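Local structure of oligopeptide ABC transporter, periplasmic oligopeptide-binding protein, putative (Thermotoga maritima MSB8, 5IPW) at residues 439-444 with 466-471; 363-368 with 459-464. The protein probably binds oligopeptides in the periplasm and delivers them to an ABC transporter for uptake. One frame throughout, in Å; residues are numbered along the deposited sequence.

Contact 1: 439-444 with 466-471; sequences LRFTIT and VWVEIE
Arg440 lies over the indole of Trp467 where two parallel strands run side by side, the first and last elements of a right-handed beta-alpha-beta unit whose helix is 448-462. Extended from CG to NE, with CG anti to the backbone N (chi1 173°), the arginine sets CD above the centre of the six-membered ring, 3.9 Å from its centroid. The guanidinium follows over the same face as a cation-pi partner, CZ 4.1 Å from that centroid, its plane inclined 31° to the indole. Arginine suits this partly exposed side because its methylenes cover the ring while its charged end stays near solvent. Glu469, two residues beyond the tryptophan and bent at chi2, accepts the indole N-H: Trp467 NE1 to Glu469 OE2 is 2.8 Å. This bond probably steadies the ring beneath the arginine, whereas Arg440 is near enough to the carboxylate that their opposite charges may attract, but no N-H points at it.

The opposite face of the sheet is apolar. Val468 sends CG1 over the Phe441 ring, 3.8 Å from its centroid, and the two side chains point the same way. Ile443 and Ile470 also lie side by side, with Ile443 CB 3.6 Å from Ile470 CD1; beta-branched isoleucines suit extended strands and give this face its apolar bulk, Ile443 being the buried one of the two. Between the faces the backbone ladder alternates as parallel strands require: Phe441 N donates to Trp467 O and Ile443 N to Glu469 O, while Trp467 N and Glu471 N donate to Leu439 O and Ile443 O. Only the bond from Glu469 N to Phe441 O is weak. On the polar face, Thr442 turns its methyl CG2 to the aliphatic part of Glu471, touching CG at 3.5 Å.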
# COMPACT_ATOMS: atom_id res chain seq x y z
N LEU A 439 19.24 5.84 -36.61
CA LEU A 439 18.26 5.90 -35.53
C LEU A 439 18.78 5.10 -34.33
O LEU A 439 18.73 3.87 -34.32
CB LEU A 439 16.90 5.40 -35.99
CG LEU A 439 15.82 5.52 -34.93
CD1 LEU A 439 14.53 6.07 -35.51
CD2 LEU A 439 15.57 4.17 -34.29
N ARG A 440 19.29 5.84 -33.35
CA ARG A 440 20.00 5.26 -32.23
C ARG A 440 19.77 6.10 -30.98
O ARG A 440 19.67 7.33 -31.05
CB ARG A 440 21.49 5.17 -32.53
CG ARG A 440 22.36 4.72 -31.36
CD ARG A 440 23.83 4.61 -31.76
NE ARG A 440 24.66 4.15 -30.65
CZ ARG A 440 25.92 3.70 -30.76
NH1 ARG A 440 26.53 3.64 -31.95
NH2 ARG A 440 26.57 3.30 -29.68
N PHE A 441 19.69 5.42 -29.84
CA PHE A 441 19.72 6.10 -28.55
C PHE A 441 20.14 5.13 -27.47
O PHE A 441 20.19 3.92 -27.69
CB PHE A 441 18.37 6.74 -28.21
CG PHE A 441 17.22 5.77 -28.18
CD1 PHE A 441 16.57 5.41 -29.35
CD2 PHE A 441 16.78 5.24 -26.98
CE1 PHE A 441 15.50 4.53 -29.32
CE2 PHE A 441 15.71 4.35 -26.94
CZ PHE A 441 15.07 4.00 -28.12
N THR A 442 20.46 5.67 -26.30
CA THR A 442 20.95 4.88 -25.18
C THR A 442 19.86 4.72 -24.12
O THR A 442 19.23 5.69 -23.71
CB THR A 442 22.20 5.54 -24.56
OG1 THR A 442 23.32 5.34 -25.43
CG2 THR A 442 22.52 4.94 -23.19
N ILE A 443 19.66 3.48 -23.68
CA ILE A 443 18.77 3.19 -22.57
C ILE A 443 19.58 3.25 -21.30
O ILE A 443 20.57 2.53 -21.14
CB ILE A 443 18.13 1.79 -22.70
CG1 ILE A 443 17.27 1.71 -23.96
CG2 ILE A 443 17.28 1.48 -21.47
CD1 ILE A 443 16.83 0.31 -24.31
N THR A 444 19.16 4.12 -20.39
CA THR A 444 19.82 4.29 -19.11
C THR A 444 19.09 3.49 -18.05
O THR A 444 17.88 3.66 -17.86
CB THR A 444 19.81 5.76 -18.69
OG1 THR A 444 20.34 6.56 -19.75
CG2 THR A 444 20.64 5.97 -17.42
N VAL A 466 15.60 -0.22 -34.82
CA VAL A 466 15.87 0.75 -33.78
C VAL A 466 17.10 0.31 -33.00
O VAL A 466 17.09 -0.73 -32.35
CB VAL A 466 14.67 0.94 -32.84
CG1 VAL A 466 15.07 1.77 -31.63
CG2 VAL A 466 13.51 1.59 -33.58
N TRP A 467 18.15 1.13 -33.07
CA TRP A 467 19.44 0.81 -32.46
C TRP A 467 19.47 1.32 -31.02
O TRP A 467 19.28 2.51 -30.78
CB TRP A 467 20.57 1.47 -33.26
CG TRP A 467 21.96 1.03 -32.90
CD1 TRP A 467 22.34 0.24 -31.84
CD2 TRP A 467 23.17 1.40 -33.58
NE1 TRP A 467 23.71 0.08 -31.85
CE2 TRP A 467 24.24 0.78 -32.90
CE3 TRP A 467 23.44 2.18 -34.71
CZ2 TRP A 467 25.56 0.92 -33.31
CZ3 TRP A 467 24.76 2.32 -35.11
CH2 TRP A 467 25.81 1.69 -34.41
N VAL A 468 19.72 0.43 -30.06
CA VAL A 468 19.91 0.86 -28.69
C VAL A 468 21.14 0.22 -28.07
O VAL A 468 21.55 -0.87 -28.47
CB VAL A 468 18.68 0.58 -27.80
CG1 VAL A 468 17.47 1.36 -28.31
CG2 VAL A 468 18.38 -0.91 -27.73
N GLU A 469 21.72 0.93 -27.11
CA GLU A 469 22.74 0.40 -26.21
C GLU A 469 22.25 0.59 -24.79
O GLU A 469 21.31 1.36 -24.54
CB GLU A 469 24.08 1.11 -26.39
CG GLU A 469 24.66 1.03 -27.79
CD GLU A 469 24.98 -0.39 -28.25
OE1 GLU A 469 25.15 -1.29 -27.39
OE2 GLU A 469 25.06 -0.60 -29.48
N ILE A 470 22.90 -0.10 -23.86
CA ILE A 470 22.46 -0.13 -22.47
C ILE A 470 23.58 0.37 -21.58
O ILE A 470 24.66 -0.23 -21.54
CB ILE A 470 22.10 -1.58 -22.06
CG1 ILE A 470 21.02 -2.17 -22.98
CG2 ILE A 470 21.66 -1.63 -20.60
CD1 ILE A 470 19.73 -1.38 -23.06
N GLU A 471 23.35 1.48 -20.88
CA GLU A 471 24.30 1.94 -19.88
C GLU A 471 23.73 1.70 -18.49
O GLU A 471 22.58 2.05 -18.20
CB GLU A 471 24.73 3.41 -20.09
CG GLU A 471 23.66 4.48 -19.89
CD GLU A 471 24.19 5.90 -20.06
OE1 GLU A 471 23.43 6.85 -19.78
OE2 GLU A 471 25.36 6.08 -20.46

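Contact 2: 363-368 with 459-464; sequences QALSLA and EYWKQI
Leu365 and Trp461 both place CG beside the backbone N, opposite the carbonyl carbon (chi1 -83° and -77°), and these rotations carry the leucine branch over the indole and swing the indole nitrogen to the neighbouring helix. The two side chains cross at about a right angle. Leu365 CD2 sits over the centre of the six-membered ring, 3.7 Å from its centroid, a CH-pi contact, while CD1 leans toward CH2 farther along the benzene part. Trp461 NE1 also donates a hydrogen bond to Leu365 O at 2.6 Å, the oxygen lying 21° out of the ring plane. One leucine therefore holds the ring twice, by its methyl and by its carbonyl. Tryptophan fits the place because it offers a broad apolar surface together with an N-H able to satisfy a carbonyl in a buried setting.

Ala368 comes at the edge of the indole, its CB 3.6 Å from Trp461 CD1. The same methyl meets Ile464 CD1 at 3.7 Å, and its small size lets the chains approach closely here: the nearest pair of CA atoms, those of Ala368 and Tyr460, is 5.9 Å apart. Ala368 O rests against Tyr460 CB, after which the tyrosine ring leads away toward Glu373 and Ile374. Exchanging Trp461 for an alanine is likely to leave Leu365 O without this donor and to open a gap beneath Leu365 CD2.

The contact joins helix 359-367 to helix 448-462 and the residues that follow each of them. Helix 410-420 receives Ala364 and Ile464 on Leu417, helix 371-379 borders Tyr460, and strand 589-591 packs on Leu365 through Ile589.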
# COMPACT_ATOMS: atom_id res chain seq x y z
N GLN A 363 3.96 3.31 -29.64
CA GLN A 363 3.14 2.15 -30.05
C GLN A 363 4.03 1.09 -30.71
O GLN A 363 4.00 -0.09 -30.33
CB GLN A 363 2.03 2.59 -31.02
CG GLN A 363 0.94 3.42 -30.36
CD GLN A 363 -0.03 4.05 -31.36
OE1 GLN A 363 0.15 3.97 -32.57
NE2 GLN A 363 -1.07 4.69 -30.83
N ALA A 364 4.83 1.54 -31.68
CA ALA A 364 5.77 0.67 -32.37
C ALA A 364 6.77 0.01 -31.42
O ALA A 364 7.02 -1.19 -31.50
CB ALA A 364 6.51 1.45 -33.45
N LEU A 365 7.33 0.82 -30.51
CA LEU A 365 8.36 0.33 -29.59
C LEU A 365 7.84 -0.78 -28.68
O LEU A 365 8.58 -1.73 -28.40
CB LEU A 365 8.95 1.46 -28.74
CG LEU A 365 10.08 2.34 -29.31
CD1 LEU A 365 10.59 3.27 -28.22
CD2 LEU A 365 11.24 1.53 -29.87
N SER A 366 6.59 -0.67 -28.21
CA SER A 366 5.98 -1.71 -27.36
C SER A 366 5.65 -2.98 -28.15
O SER A 366 5.99 -4.09 -27.71
CB SER A 366 4.74 -1.20 -26.59
OG SER A 366 3.89 -0.35 -27.36
N LEU A 367 5.03 -2.82 -29.31
CA LEU A 367 4.64 -3.96 -30.16
C LEU A 367 5.82 -4.84 -30.55
O LEU A 367 5.66 -6.04 -30.76
CB LEU A 367 3.91 -3.48 -31.41
CG LEU A 367 2.55 -2.82 -31.14
CD1 LEU A 367 2.09 -2.06 -32.36
CD2 LEU A 367 1.53 -3.86 -30.71
N ALA A 368 7.01 -4.25 -30.62
CA ALA A 368 8.23 -5.00 -30.91
C ALA A 368 8.73 -5.82 -29.73
O ALA A 368 9.70 -6.58 -29.87
CB ALA A 368 9.32 -4.05 -31.38
N GLU A 459 17.75 -6.78 -28.87
CA GLU A 459 17.42 -7.66 -29.99
C GLU A 459 16.06 -7.38 -30.59
O GLU A 459 15.93 -7.27 -31.81
CB GLU A 459 17.48 -9.14 -29.57
CG GLU A 459 18.88 -9.73 -29.55
CD GLU A 459 19.50 -9.82 -30.93
OE1 GLU A 459 18.84 -10.35 -31.86
OE2 GLU A 459 20.65 -9.36 -31.09
N TYR A 460 15.03 -7.26 -29.76
CA TYR A 460 13.67 -7.14 -30.28
C TYR A 460 13.50 -5.85 -31.08
O TYR A 460 12.75 -5.82 -32.07
CB TYR A 460 12.61 -7.21 -29.17
CG TYR A 460 12.75 -8.38 -28.21
CD1 TYR A 460 13.45 -9.53 -28.56
CD2 TYR A 460 12.16 -8.33 -26.95
CE1 TYR A 460 13.58 -10.59 -27.68
CE2 TYR A 460 12.27 -9.40 -26.07
CZ TYR A 460 12.99 -10.52 -26.44
OH TYR A 460 13.12 -11.58 -25.58
N TRP A 461 14.19 -4.80 -30.65
CA TRP A 461 14.12 -3.50 -31.31
C TRP A 461 15.03 -3.39 -32.55
O TRP A 461 14.76 -2.60 -33.45
CB TRP A 461 14.42 -2.38 -30.30
CG TRP A 461 13.26 -2.07 -29.37
CD1 TRP A 461 11.99 -2.58 -29.42
CD2 TRP A 461 13.26 -1.13 -28.28
NE1 TRP A 461 11.21 -2.04 -28.43
CE2 TRP A 461 11.97 -1.15 -27.71
CE3 TRP A 461 14.23 -0.29 -27.73
CZ2 TRP A 461 11.62 -0.36 -26.62
CZ3 TRP A 461 13.88 0.50 -26.64
CH2 TRP A 461 12.59 0.46 -26.10
N LYS A 462 16.09 -4.19 -32.59
CA LYS A 462 16.90 -4.35 -33.81
C LYS A 462 16.05 -4.86 -34.98
O LYS A 462 16.23 -4.42 -36.11
CB LYS A 462 18.06 -5.31 -33.55
CG LYS A 462 19.07 -5.43 -34.68
CD LYS A 462 20.09 -6.53 -34.42
CE LYS A 462 20.71 -6.43 -33.04
NZ LYS A 462 21.90 -7.30 -32.89
N GLN A 463 15.13 -5.77 -34.69
CA GLN A 463 14.21 -6.30 -35.70
C GLN A 463 13.28 -5.24 -36.30
O GLN A 463 12.67 -5.48 -37.35
CB GLN A 463 13.38 -7.46 -35.12
CG GLN A 463 13.90 -8.85 -35.46
CD GLN A 463 15.38 -9.03 -35.16
OE1 GLN A 463 15.79 -9.06 -34.00
NE2 GLN A 463 16.19 -9.17 -36.21
N ILE A 464 13.15 -4.09 -35.65
CA ILE A 464 12.43 -2.95 -36.25
C ILE A 464 13.38 -1.82 -36.67
O ILE A 464 12.94 -0.73 -37.04
CB ILE A 464 11.28 -2.42 -35.36
CG1 ILE A 464 11.81 -1.84 -34.04
CG2 ILE A 464 10.29 -3.54 -35.08
CD1 ILE A 464 10.75 -1.15 -33.20

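In the fold
The centres of contacts 1 and 2 are about 12 Å apart, on the same side of the chain's centre, and both belong to the part of the chain recognised as a family 5 extracellular solute-binding protein. Along the chain their segments alternate: 363-368, 439-444, 459-464, 466-471. Helix 448-462 connects the two strands of contact 1 and supplies Tyr460 and Trp461 to contact 2. Trp461 joins them directly: one part of its indole, at CZ3 and CE3, packs on Phe441, Ile443 and Val468, and its O probably accepts a hydrogen bond from Val466 N. Strand 467-472 is outermost in its five-stranded mixed sheet, so the crossover helix fastens this margin to helix 359-367, probably within one lobe of the two-lobed solute-binding fold.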